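Local coordinates for protein thiosulfate sulfurtransferase TUM1 (Saccharomyces cerevisiae, PDB 3UTN) that accepts persulfide sulfur from NFS1 and passes it to UBA4 for the 2-thiolation of the wobble uridine of tRNAs, at residues N146-Y151 with Y156-S161; K33-L38 with H45-V50. All blocks are in the same frame, centred on the assembly; numbering follows the deposited sequence.

Contact 1: N146-Y151 with Y156-S161; sequences NNFNQY and YPLDSS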
# COMPACT_ATOMS: atom_id res chain seq x y z
N ASN A 146 6.93 4.73 9.30
CA ASN A 146 6.81 5.94 8.55
C ASN A 146 8.00 6.87 8.73
O ASN A 146 7.98 7.75 9.58
CB ASN A 146 5.51 6.66 8.89
CG ASN A 146 5.28 7.83 7.99
OD1 ASN A 146 5.64 7.79 6.81
ND2 ASN A 146 4.69 8.89 8.53
N ASN A 147 9.05 6.67 7.96
CA ASN A 147 9.19 5.53 7.09
C ASN A 147 10.65 5.14 7.19
O ASN A 147 11.40 5.75 7.95
CB ASN A 147 8.81 5.85 5.65
CG ASN A 147 9.58 7.03 5.08
OD1 ASN A 147 10.57 7.48 5.65
ND2 ASN A 147 9.12 7.52 3.94
N PHE A 148 11.04 4.15 6.41
CA PHE A 148 12.40 3.68 6.46
C PHE A 148 13.38 4.74 6.01
O PHE A 148 14.50 4.76 6.49
CB PHE A 148 12.54 2.43 5.63
CG PHE A 148 13.81 1.69 5.89
CD1 PHE A 148 14.27 1.49 7.19
CD2 PHE A 148 14.53 1.15 4.84
CE1 PHE A 148 15.43 0.79 7.43
CE2 PHE A 148 15.69 0.45 5.07
CZ PHE A 148 16.14 0.26 6.36
N ASN A 149 12.96 5.60 5.09
CA ASN A 149 13.79 6.71 4.65
C ASN A 149 14.22 7.54 5.84
O ASN A 149 15.41 7.81 6.03
CB ASN A 149 13.05 7.61 3.67
CG ASN A 149 12.92 6.99 2.29
OD1 ASN A 149 13.54 5.96 2.00
ND2 ASN A 149 12.14 7.62 1.44
N GLN A 150 13.25 7.93 6.65
CA GLN A 150 13.51 8.78 7.79
C GLN A 150 14.25 7.99 8.83
O GLN A 150 15.18 8.48 9.45
CB GLN A 150 12.21 9.33 8.35
CG GLN A 150 11.63 10.40 7.46
CD GLN A 150 12.56 11.58 7.30
OE1 GLN A 150 12.36 12.62 7.93
NE2 GLN A 150 13.59 11.43 6.47
N TYR A 151 13.84 6.74 8.97
CA TYR A 151 14.50 5.80 9.84
C TYR A 151 15.99 5.78 9.55
O TYR A 151 16.81 5.87 10.46
CB TYR A 151 13.89 4.42 9.60
CG TYR A 151 14.33 3.40 10.59
CD1 TYR A 151 13.56 3.13 11.71
CD2 TYR A 151 15.51 2.70 10.40
CE1 TYR A 151 13.96 2.17 12.63
CE2 TYR A 151 15.92 1.75 11.31
CZ TYR A 151 15.14 1.50 12.42
OH TYR A 151 15.54 0.56 13.32
N TYR A 156 18.35 5.48 12.71
CA TYR A 156 17.73 4.53 13.59
C TYR A 156 18.38 3.18 13.40
O TYR A 156 19.03 2.97 12.37
CB TYR A 156 16.24 4.51 13.35
CG TYR A 156 15.58 5.66 14.02
CD1 TYR A 156 15.01 5.51 15.27
CD2 TYR A 156 15.58 6.92 13.43
CE1 TYR A 156 14.42 6.57 15.91
CE2 TYR A 156 14.99 8.00 14.07
CZ TYR A 156 14.41 7.81 15.31
OH TYR A 156 13.83 8.86 15.95
N PRO A 157 18.26 2.28 14.39
CA PRO A 157 19.06 1.06 14.38
C PRO A 157 18.89 0.31 13.09
O PRO A 157 17.78 -0.02 12.69
CB PRO A 157 18.48 0.25 15.54
CG PRO A 157 17.97 1.29 16.47
CD PRO A 157 17.40 2.34 15.58
N LEU A 158 20.02 0.07 12.45
CA LEU A 158 20.02 -0.70 11.25
C LEU A 158 20.80 -1.95 11.49
O LEU A 158 21.84 -1.94 12.15
CB LEU A 158 20.64 0.09 10.10
CG LEU A 158 19.75 1.19 9.57
CD1 LEU A 158 20.51 2.00 8.53
CD2 LEU A 158 18.48 0.60 8.98
N ASP A 159 20.25 -3.04 10.99
CA ASP A 159 21.00 -4.24 10.81
C ASP A 159 21.61 -4.07 9.42
O ASP A 159 20.93 -4.22 8.40
CB ASP A 159 20.07 -5.44 10.87
CG ASP A 159 20.75 -6.71 10.43
OD1 ASP A 159 21.99 -6.70 10.35
OD2 ASP A 159 20.04 -7.70 10.17
N SER A 160 22.89 -3.71 9.40
CA SER A 160 23.60 -3.51 8.14
C SER A 160 24.26 -4.80 7.71
O SER A 160 25.02 -4.82 6.75
CB SER A 160 24.63 -2.40 8.28
OG SER A 160 23.99 -1.16 8.56
N SER A 161 23.98 -5.88 8.43
CA SER A 161 24.55 -7.16 8.10
C SER A 161 23.93 -7.63 6.80
O SER A 161 22.75 -7.40 6.53
CB SER A 161 24.29 -8.19 9.19
OG SER A 161 22.95 -8.63 9.12

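Contact 2: K33-L38 with H45-V50; sequences KAFVKL and HRIVPV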
# COMPACT_ATOMS: atom_id res chain seq x y z
N LYS A 33 11.00 6.80 15.74
CA LYS A 33 11.15 6.95 17.19
C LYS A 33 10.15 6.09 17.94
O LYS A 33 10.52 5.41 18.89
CB LYS A 33 11.08 8.41 17.65
CG LYS A 33 9.72 9.08 17.57
CD LYS A 33 9.79 10.52 18.07
CE LYS A 33 11.10 11.18 17.67
NZ LYS A 33 11.07 12.67 17.76
N ALA A 34 8.90 6.11 17.50
CA ALA A 34 7.87 5.29 18.12
C ALA A 34 8.23 3.84 17.92
O ALA A 34 8.03 3.02 18.80
CB ALA A 34 6.51 5.60 17.53
N PHE A 35 8.80 3.53 16.76
CA PHE A 35 9.23 2.18 16.50
C PHE A 35 10.30 1.70 17.47
O PHE A 35 10.18 0.63 18.03
CB PHE A 35 9.70 2.00 15.06
CG PHE A 35 10.39 0.70 14.83
CD1 PHE A 35 9.67 -0.48 14.73
CD2 PHE A 35 11.77 0.65 14.75
CE1 PHE A 35 10.31 -1.68 14.52
CE2 PHE A 35 12.42 -0.55 14.55
CZ PHE A 35 11.68 -1.72 14.43
N VAL A 36 11.36 2.48 17.65
CA VAL A 36 12.42 2.02 18.55
C VAL A 36 11.88 2.00 19.97
O VAL A 36 12.23 1.11 20.75
CB VAL A 36 13.72 2.83 18.45
CG1 VAL A 36 14.34 2.64 17.07
CG2 VAL A 36 13.50 4.31 18.74
N LYS A 37 11.01 2.95 20.29
CA LYS A 37 10.34 2.96 21.58
C LYS A 37 9.57 1.65 21.71
O LYS A 37 9.68 0.95 22.70
CB LYS A 37 9.40 4.15 21.70
CG LYS A 37 8.77 4.25 23.08
CD LYS A 37 7.72 5.34 23.15
CE LYS A 37 7.13 5.35 24.55
NZ LYS A 37 6.37 6.60 24.79
N LEU A 38 8.80 1.33 20.67
CA LEU A 38 8.04 0.10 20.65
C LEU A 38 8.97 -1.09 20.85
O LEU A 38 8.74 -1.91 21.73
CB LEU A 38 7.27 -0.03 19.33
CG LEU A 38 6.48 -1.32 19.09
CD1 LEU A 38 5.27 -1.40 19.99
CD2 LEU A 38 6.09 -1.37 17.62
N HIS A 45 5.41 -9.04 22.71
CA HIS A 45 5.30 -9.38 21.29
C HIS A 45 6.60 -9.29 20.58
O HIS A 45 7.35 -8.33 20.74
CB HIS A 45 4.29 -8.48 20.60
CG HIS A 45 2.97 -8.38 21.31
ND1 HIS A 45 2.16 -9.43 21.49
CD2 HIS A 45 2.33 -7.28 21.88
CE1 HIS A 45 1.06 -9.04 22.14
NE2 HIS A 45 1.16 -7.72 22.38
N ARG A 46 6.89 -10.27 19.75
CA ARG A 46 8.03 -10.17 18.87
C ARG A 46 7.76 -9.01 17.91
O ARG A 46 6.64 -8.84 17.44
CB ARG A 46 8.21 -11.46 18.11
CG ARG A 46 9.62 -11.67 17.60
CD ARG A 46 9.76 -13.09 17.11
NE ARG A 46 8.86 -13.35 15.99
CZ ARG A 46 8.92 -14.42 15.20
NH1 ARG A 46 9.84 -15.36 15.42
NH2 ARG A 46 8.06 -14.55 14.21
N ILE A 47 8.77 -8.20 17.67
CA ILE A 47 8.61 -7.13 16.70
C ILE A 47 9.40 -7.49 15.48
O ILE A 47 10.63 -7.63 15.51
CB ILE A 47 9.02 -5.76 17.25
CG1 ILE A 47 8.06 -5.37 18.37
CG2 ILE A 47 8.98 -4.72 16.13
CD1 ILE A 47 8.54 -4.18 19.16
N VAL A 48 8.67 -7.69 14.40
CA VAL A 48 9.27 -8.14 13.18
C VAL A 48 9.08 -7.02 12.20
O VAL A 48 7.98 -6.80 11.71
CB VAL A 48 8.61 -9.43 12.67
CG1 VAL A 48 9.23 -9.85 11.35
CG2 VAL A 48 8.75 -10.53 13.71
N PRO A 49 10.16 -6.26 11.97
CA PRO A 49 10.10 -5.29 10.91
C PRO A 49 9.95 -6.07 9.64
O PRO A 49 10.44 -7.18 9.52
CB PRO A 49 11.47 -4.62 10.97
CG PRO A 49 11.94 -4.86 12.36
CD PRO A 49 11.46 -6.25 12.65
N VAL A 50 9.21 -5.50 8.71
CA VAL A 50 8.90 -6.19 7.50
C VAL A 50 9.33 -5.25 6.41
O VAL A 50 8.73 -4.22 6.20
CB VAL A 50 7.41 -6.50 7.40
CG1 VAL A 50 7.11 -7.21 6.10
CG2 VAL A 50 6.97 -7.35 8.58

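Contact 1: N146-Y151 with Y156-S161
Tyr151 and Tyr156 meet twice, once through backbone and once through side chains, where the chain leaves helix 148-153 in the first rhodanese domain and doubles back. Two hydrogen bonds tie the segments. Tyr156 N donates a hydrogen bond to Tyr151 O over 2.8 Å, with an N-H...O angle of 157°. The second is the phenol of Tyr151: its OH donates to Pro157 O, which lies in the plane of the ring, at its edge. The modelled 2.4 Å is shorter than such a bond normally is, so that distance deserves caution.

The apolar contacts build on the same ring. Tyr156 CB sits over the centre of one face of Tyr151 in a CH-pi contact, while the two rings lean obliquely, their planes at 36° and centroids 5.3 Å apart. Leu158 brings a single methyl, CD2, to the rim of two rings: 3.4 Å from Phe148 CE1 and 3.6 Å from Tyr151 CE2. Three residues apart, Phe148 and Tyr151 lie on the same helix face, and with CG anti to the backbone N (chi1 -170° for Tyr151) both rings extend toward Leu158.

Within each segment a side chain holds the backbone. Asn147 caps the helix, its OD1 accepting from Gln150 N at 2.9 Å, and Asp159 OD1 takes Ser161 N in an Asx turn, its other oxygen OD2 forming a salt bridge with Arg72.

The Tyr156 N bond and the shared Leu158 methyl thus fix the returning loop against the helix, with the buried Tyr151 phenol turning its polar end to a backbone carbonyl.

Contact 2: K33-L38 with H45-V50
Ile47 reaches from strand 47-51 to helix 32-41, touching Phe35 with one branch and Leu38 with the other. This is helix-on-sheet packing in the alpha/beta rhodanese fold: strand 47-51 is an inner strand of the parallel five-stranded sheet of the first domain, and the helix packs along one side of it, roughly antiparallel to the strand. The short axes run 10.6 Å apart at 148°.

The tight part is apolar in its side chains and has Ile47 set between Phe35 and Leu38. On Ile47, CG2 approaches Phe35 CE1 at 3.7 Å, meeting the ring obliquely, while CD1 goes to Leu38. The adjoining Phe35 CZ comes within 3.8 Å of Pro49 CG, the two side chains crossing at about a right angle. This one corner of the ring touches both Ile47 and Pro49, whereas Val48 between them directs CB away from the helix, and its side chain touches Leu116 of strand 115-119. Phe35 gets this far because its CG lies opposite the backbone N (chi1 169°), which carries the ring off the helix and into the core, where Val117, Leu145 and Ile30 also touch it.

On its other side the helix is more exposed: Lys33 and Lys37 reach solvent, and Val36, its CB directed away from the strand, is packed on by Tyr156 and Pro157. Leu38 is only partly buried; it packs on Ile30 and Tyr143, and a bound dimethyl sulfoxide, probably from the crystallisation liquor, lies about 4 Å from its side chain. The closest approach of the contact is nevertheless made here, Ile47 CD1 ending 3.5 Å from Leu38 CG and 3.4 Å from the backbone Leu38 O.

Overall arrangement
From the N terminus, the chain runs through edge strand 28-30 into helix 32-41, then turns back through a short link so that strand 47-51 lies beneath the helix; contact 2 closes that loop. Strands 77-78, 115-119 and 141-145 follow before helix 148-153, where contact 1 closes over four intervening residues, two of them still helical. The two loops lie in series, neither nested nor crossed, with centres about 11 Å apart. They nevertheless touch: Tyr151 CE1 is 3.4 Å from Phe35 CD2, and Tyr156 and Pro157 pack on Val36. Helix 32-41 thus joins the sheet core to the loop after helix 148-153.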